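Local atomic coordinates of CYTH domain-containing protein (PDB entry 2EEN), a protein that is of unknown function but, as a CYTH domain protein, probably binds and processes phosphate-rich substrates such as nucleotides or triphosphates within a beta-barrel tunnel. Residues 2-7 against 147-152; 118-123 against 154-159. One frame throughout, in Å; residues are numbered along the deposited sequence.

Interaction 1: 2-7 against 147-152; sequences YEVELK and PEAVEK
V4 and V150 each carry CG1 anti to the backbone N (chi1 178° and 170°), a setting that points CG1 of V4 at CG2 of V150 and leaves V150's own CG1 for L6. Here the first strand of the CYTH tunnel fold, an antiparallel beta barrel, meets the helix 146-160 that packs across its outer surface. Over strand residues 3-7 and helix residues 147-152 the two run in roughly the same direction, 35° apart, their axes approaching to 8.5 Å.

The closest side-chain pair is V4 CG1 with V150 CG2, at 3.6 Å, the two side chains crossing at about a right angle. The other branch of V4 serves a second partner: CG2 lies 3.9 Å from CB of A149, one residue earlier in the helix. I146 also touches V4, so one turn of helix covers this valine.

On the other face of the strand, E3, E5 and K7 fit the ExExK signature of CYTH proteins, whose charged side chains probably line the tunnel. K7 NZ is already engaged there, with the carbonyl oxygen of R168 and, as a cation-pi pair, with Y170.

L6 completes the apolar side. Its CD2 sits 3.9 Å from CG1 of V150, while its CD1 lies against the helix backbone, 3.5 Å from the carbonyl oxygen of V150.

Interaction 2: 118-123 against 154-159; sequences KGVTIT and EKILRE
I122 CD1 is the methyl on which this contact turns: it lies 4.0 Å from CG2 of I156 and 4.2 Å from CD2 of L157, two consecutive residues of the helix. Strand 120-127 belongs to the wall of the antiparallel CYTH barrel, and helix 146-160 runs over its outside. The axes of residues 120-123 and 154-159 lie at 41° and come no closer than 10.9 Å, so the side chains have to span the distance.

I122 does this with an extended chain, CD1 anti to CA (chi2 172°), while chi1, at -89° well past the usual staggered value, sets its direction. The two helix residues take the methyl in different ways: the side chain of I156 crosses that of I122 at a slant, whereas L157 and I122 slide past each other in opposite directions. I136 of strand 131-139 touches both I156 and L157, and V116 of strand 102-117 touches I122 and I156, so neighbouring strands close up the denser part of the interface.

Toward the start of the strand the fit is looser. V120 CG1 reaches CD1 of I156 at 4.3 Å, and just before it G119 and K118 lie in an exposed turn. The outer side of the helix is polar: K155, R158 and E159 are exposed, and R158 NE and OE2 of E154, 3.3 Å apart, form a salt bridge whose hydrogen bond is weak, with the carboxylate oxygen in the guanidinium plane at its edge.

No hydrogen bond links strand to helix here. Branched aliphatic side chains at about van der Waals distance do the joining, which implies that the hold comes mainly from burial of apolar surface, a modest 135 Å² in all, rather than from directional bonds.

Interactions 1 and 2 are successive parts of one helix-on-barrel interface, their centres about 9 Å apart. Residues 147-152 pack mainly on strand 3-9 and residues 154-159 on strand 120-127, with L6 reaching across the join to L153 and E154. Strand 131-139 lies between those two in the sheet, and its I136 touches L6 as well as I156 and L157. The contacts also meet directly: L6 CD1 is 3.3 Å from the backbone N of E154, and L6 O is 4.2 Å from L157 CD1. Both lie on the outer side of the barrel wall, the side turned from the probable substrate tunnel. No other subunit of the assembly touches either contact.

Interaction 1: 2-7 against 147-152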
loop_
_atom_site.group_PDB
_atom_site.type_symbol
_atom_site.label_atom_id
_atom_site.label_comp_id
_atom_site.label_asym_id
_atom_site.label_seq_id
_atom_site.Cartn_x
_atom_site.Cartn_y
_atom_site.Cartn_z
ATOM N N TYR A 2 -7.762 -16.720 -9.820
ATOM C CA TYR A 2 -8.585 -16.330 -8.646
ATOM C C TYR A 2 -8.460 -17.351 -7.535
ATOM O O TYR A 2 -8.266 -18.539 -7.789
ATOM C CB TYR A 2 -10.064 -16.216 -9.033
ATOM C CG TYR A 2 -10.363 -15.149 -10.056
ATOM C CD1 TYR A 2 -10.077 -15.349 -11.403
ATOM C CD2 TYR A 2 -10.928 -13.932 -9.673
ATOM C CE1 TYR A 2 -10.348 -14.364 -12.350
ATOM C CE2 TYR A 2 -11.202 -12.940 -10.609
ATOM C CZ TYR A 2 -10.910 -13.163 -11.945
ATOM O OH TYR A 2 -11.184 -12.183 -12.875
ATOM N N GLU A 3 -8.572 -16.877 -6.302
ATOM C CA GLU A 3 -8.504 -17.755 -5.146
ATOM C C GLU A 3 -9.936 -18.131 -4.805
ATOM O O GLU A 3 -10.691 -17.332 -4.249
ATOM C CB GLU A 3 -7.854 -17.041 -3.958
ATOM C CG GLU A 3 -7.641 -17.937 -2.746
ATOM C CD GLU A 3 -6.976 -17.210 -1.590
ATOM O OE1 GLU A 3 -6.701 -15.996 -1.722
ATOM O OE2 GLU A 3 -6.729 -17.856 -0.549
ATOM N N VAL A 4 -10.322 -19.339 -5.182
ATOM C CA VAL A 4 -11.661 -19.812 -4.897
ATOM C C VAL A 4 -11.714 -20.157 -3.422
ATOM O O VAL A 4 -10.872 -20.900 -2.917
ATOM C CB VAL A 4 -11.986 -21.059 -5.729
ATOM C CG1 VAL A 4 -13.371 -21.577 -5.385
ATOM C CG2 VAL A 4 -11.879 -20.721 -7.214
ATOM N N GLU A 5 -12.697 -19.613 -2.719
ATOM C CA GLU A 5 -12.810 -19.892 -1.303
ATOM C C GLU A 5 -14.239 -20.138 -0.863
ATOM O O GLU A 5 -15.172 -19.457 -1.303
ATOM C CB GLU A 5 -12.207 -18.743 -0.486
ATOM C CG GLU A 5 -12.326 -18.932 1.024
ATOM C CD GLU A 5 -11.450 -17.971 1.813
ATOM O OE1 GLU A 5 -10.214 -18.164 1.829
ATOM O OE2 GLU A 5 -11.994 -17.019 2.413
ATOM N N LEU A 6 -14.391 -21.136 -0.004
ATOM C CA LEU A 6 -15.675 -21.503 0.569
ATOM C C LEU A 6 -15.495 -21.549 2.074
ATOM O O LEU A 6 -14.423 -21.896 2.570
ATOM C CB LEU A 6 -16.129 -22.883 0.089
ATOM C CG LEU A 6 -16.549 -23.071 -1.362
ATOM C CD1 LEU A 6 -17.027 -24.507 -1.544
ATOM C CD2 LEU A 6 -17.655 -22.097 -1.711
ATOM N N LYS A 7 -16.549 -21.204 2.800
ATOM C CA LYS A 7 -16.504 -21.211 4.249
ATOM C C LYS A 7 -17.762 -21.845 4.806
ATOM O O LYS A 7 -18.849 -21.685 4.248
ATOM C CB LYS A 7 -16.374 -19.779 4.779
ATOM C CG LYS A 7 -16.461 -19.662 6.299
ATOM C CD LYS A 7 -15.996 -18.290 6.790
ATOM C CE LYS A 7 -16.956 -17.176 6.401
ATOM N NZ LYS A 7 -16.414 -15.840 6.811
ATOM N N PRO A 147 -16.545 -22.208 -11.097
ATOM C CA PRO A 147 -17.639 -23.132 -10.790
ATOM C C PRO A 147 -17.181 -24.557 -10.479
ATOM O O PRO A 147 -17.613 -25.142 -9.489
ATOM C CB PRO A 147 -18.512 -23.047 -12.040
ATOM C CG PRO A 147 -18.354 -21.608 -12.433
ATOM C CD PRO A 147 -16.858 -21.411 -12.299
ATOM N N GLU A 148 -16.305 -25.106 -11.315
ATOM C CA GLU A 148 -15.795 -26.463 -11.103
ATOM C C GLU A 148 -15.058 -26.569 -9.770
ATOM O O GLU A 148 -15.263 -27.517 -9.006
ATOM C CB GLU A 148 -14.831 -26.861 -12.225
ATOM C CG GLU A 148 -15.446 -26.937 -13.611
ATOM C CD GLU A 148 -14.407 -27.194 -14.691
ATOM O OE1 GLU A 148 -13.779 -28.276 -14.670
ATOM O OE2 GLU A 148 -14.212 -26.312 -15.557
ATOM N N ALA A 149 -14.189 -25.596 -9.506
ATOM C CA ALA A 149 -13.413 -25.581 -8.269
ATOM C C ALA A 149 -14.323 -25.493 -7.053
ATOM O O ALA A 149 -14.089 -26.157 -6.048
ATOM C CB ALA A 149 -12.436 -24.411 -8.271
ATOM N N VAL A 150 -15.356 -24.662 -7.141
ATOM C CA VAL A 150 -16.284 -24.509 -6.038
ATOM C C VAL A 150 -16.943 -25.848 -5.742
ATOM O O VAL A 150 -17.058 -26.247 -4.591
ATOM C CB VAL A 150 -17.373 -23.455 -6.350
ATOM C CG1 VAL A 150 -18.469 -23.506 -5.292
ATOM C CG2 VAL A 150 -16.746 -22.065 -6.390
ATOM N N GLU A 151 -17.365 -26.549 -6.788
ATOM C CA GLU A 151 -18.005 -27.845 -6.610
ATOM C C GLU A 151 -17.048 -28.817 -5.928
ATOM O O GLU A 151 -17.433 -29.557 -5.022
ATOM C CB GLU A 151 -18.441 -28.407 -7.965
ATOM C CG GLU A 151 -19.364 -27.479 -8.739
ATOM C CD GLU A 151 -19.855 -28.081 -10.042
ATOM O OE1 GLU A 151 -19.024 -28.616 -10.807
ATOM O OE2 GLU A 151 -21.076 -28.010 -10.306
ATOM N N LYS A 152 -15.793 -28.794 -6.356
ATOM C CA LYS A 152 -14.779 -29.671 -5.793
ATOM C C LYS A 152 -14.553 -29.369 -4.315
ATOM O O LYS A 152 -14.514 -30.274 -3.480
ATOM C CB LYS A 152 -13.474 -29.495 -6.562
ATOM C CG LYS A 152 -12.316 -30.268 -6.002
ATOM C CD LYS A 152 -11.044 -29.867 -6.711
ATOM C CE LYS A 152 -9.873 -30.655 -6.194
ATOM N NZ LYS A 152 -9.991 -32.102 -6.531
#

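Interaction 2: 118-123 against 154-159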
loop_
_atom_site.group_PDB
_atom_site.type_symbol
_atom_site.label_atom_id
_atom_site.label_comp_id
_atom_site.label_asym_id
_atom_site.label_seq_id
_atom_site.Cartn_x
_atom_site.Cartn_y
_atom_site.Cartn_z
ATOM N N LYS A 118 -2.795 -30.989 -3.724
ATOM C CA LYS A 118 -1.971 -29.966 -4.330
ATOM C C LYS A 118 -2.764 -28.700 -4.599
ATOM O O LYS A 118 -3.765 -28.717 -5.312
ATOM C CB LYS A 118 -1.348 -30.474 -5.624
ATOM C CG LYS A 118 -0.367 -29.485 -6.219
ATOM C CD LYS A 118 0.336 -30.059 -7.430
ATOM C CE LYS A 118 1.312 -29.057 -8.005
ATOM N NZ LYS A 118 0.603 -27.880 -8.575
ATOM N N GLY A 119 -2.317 -27.607 -3.997
ATOM C CA GLY A 119 -2.980 -26.335 -4.203
ATOM C C GLY A 119 -4.295 -26.159 -3.478
ATOM O O GLY A 119 -4.990 -25.172 -3.710
ATOM N N VAL A 120 -4.646 -27.102 -2.609
ATOM C CA VAL A 120 -5.896 -26.998 -1.854
ATOM C C VAL A 120 -5.595 -27.059 -0.366
ATOM O O VAL A 120 -4.972 -28.013 0.116
ATOM C CB VAL A 120 -6.876 -28.120 -2.202
ATOM C CG1 VAL A 120 -8.184 -27.908 -1.446
ATOM C CG2 VAL A 120 -7.132 -28.140 -3.711
ATOM N N THR A 121 -6.046 -26.037 0.355
ATOM C CA THR A 121 -5.805 -25.947 1.783
ATOM C C THR A 121 -7.086 -25.711 2.573
ATOM O O THR A 121 -7.989 -25.018 2.116
ATOM C CB THR A 121 -4.827 -24.787 2.090
ATOM O OG1 THR A 121 -3.627 -24.967 1.328
ATOM C CG2 THR A 121 -4.477 -24.751 3.573
ATOM N N ILE A 122 -7.144 -26.295 3.761
ATOM C CA ILE A 122 -8.287 -26.127 4.649
ATOM C C ILE A 122 -7.814 -25.411 5.901
ATOM O O ILE A 122 -6.717 -25.665 6.390
ATOM C CB ILE A 122 -8.878 -27.491 5.063
ATOM C CG1 ILE A 122 -9.929 -27.920 4.046
ATOM C CG2 ILE A 122 -9.481 -27.415 6.474
ATOM C CD1 ILE A 122 -10.420 -29.325 4.268
ATOM N N THR A 123 -8.633 -24.511 6.426
ATOM C CA THR A 123 -8.248 -23.837 7.650
ATOM C C THR A 123 -9.334 -23.981 8.693
ATOM O O THR A 123 -10.524 -23.906 8.382
ATOM C CB THR A 123 -7.961 -22.341 7.417
ATOM O OG1 THR A 123 -9.140 -21.686 6.927
ATOM C CG2 THR A 123 -6.844 -22.185 6.406
ATOM N N GLU A 154 -16.579 -27.662 -2.262
ATOM C CA GLU A 154 -17.784 -27.849 -1.477
ATOM C C GLU A 154 -17.890 -29.324 -1.111
ATOM O O GLU A 154 -18.261 -29.665 0.006
ATOM C CB GLU A 154 -19.028 -27.422 -2.260
ATOM C CG GLU A 154 -20.261 -27.311 -1.383
ATOM C CD GLU A 154 -21.519 -26.992 -2.164
ATOM O OE1 GLU A 154 -21.477 -26.087 -3.026
ATOM O OE2 GLU A 154 -22.557 -27.637 -1.904
ATOM N N LYS A 155 -17.550 -30.196 -2.058
ATOM C CA LYS A 155 -17.607 -31.634 -1.806
ATOM C C LYS A 155 -16.663 -32.038 -0.678
ATOM O O LYS A 155 -17.030 -32.811 0.206
ATOM C CB LYS A 155 -17.265 -32.424 -3.074
ATOM C CG LYS A 155 -17.269 -33.934 -2.865
ATOM C CD LYS A 155 -17.159 -34.685 -4.184
ATOM C CE LYS A 155 -17.481 -36.157 -3.991
ATOM N NZ LYS A 155 -17.477 -36.906 -5.278
ATOM N N ILE A 156 -15.444 -31.506 -0.700
ATOM C CA ILE A 156 -14.468 -31.819 0.337
ATOM C C ILE A 156 -14.989 -31.423 1.719
ATOM O O ILE A 156 -14.896 -32.199 2.669
ATOM C CB ILE A 156 -13.130 -31.106 0.062
ATOM C CG1 ILE A 156 -12.480 -31.704 -1.188
ATOM C CG2 ILE A 156 -12.201 -31.248 1.255
ATOM C CD1 ILE A 156 -11.298 -30.918 -1.693
ATOM N N LEU A 157 -15.546 -30.222 1.831
ATOM C CA LEU A 157 -16.074 -29.770 3.113
ATOM C C LEU A 157 -17.286 -30.576 3.572
ATOM O O LEU A 157 -17.396 -30.918 4.750
ATOM C CB LEU A 157 -16.437 -28.285 3.051
ATOM C CG LEU A 157 -15.214 -27.370 3.004
ATOM C CD1 LEU A 157 -15.655 -25.923 3.114
ATOM C CD2 LEU A 157 -14.269 -27.735 4.144
ATOM N N ARG A 158 -18.188 -30.889 2.650
ATOM C CA ARG A 158 -19.366 -31.661 3.024
ATOM C C ARG A 158 -18.962 -33.061 3.470
ATOM O O ARG A 158 -19.586 -33.643 4.362
ATOM C CB ARG A 158 -20.365 -31.712 1.864
ATOM C CG ARG A 158 -21.150 -30.415 1.717
ATOM C CD ARG A 158 -22.290 -30.521 0.721
ATOM N NE ARG A 158 -23.179 -29.373 0.854
ATOM C CZ ARG A 158 -24.004 -29.186 1.882
ATOM N NH1 ARG A 158 -24.061 -30.076 2.865
ATOM N NH2 ARG A 158 -24.756 -28.095 1.940
ATOM N N GLU A 159 -17.898 -33.594 2.878
ATOM C CA GLU A 159 -17.429 -34.918 3.256
ATOM C C GLU A 159 -16.820 -34.904 4.655
ATOM O O GLU A 159 -16.630 -35.957 5.270
ATOM C CB GLU A 159 -16.406 -35.431 2.246
ATOM C CG GLU A 159 -17.012 -35.764 0.892
ATOM C CD GLU A 159 -17.804 -37.075 0.845
ATOM O OE1 GLU A 159 -17.891 -37.817 1.853
ATOM O OE2 GLU A 159 -18.316 -37.372 -0.253
#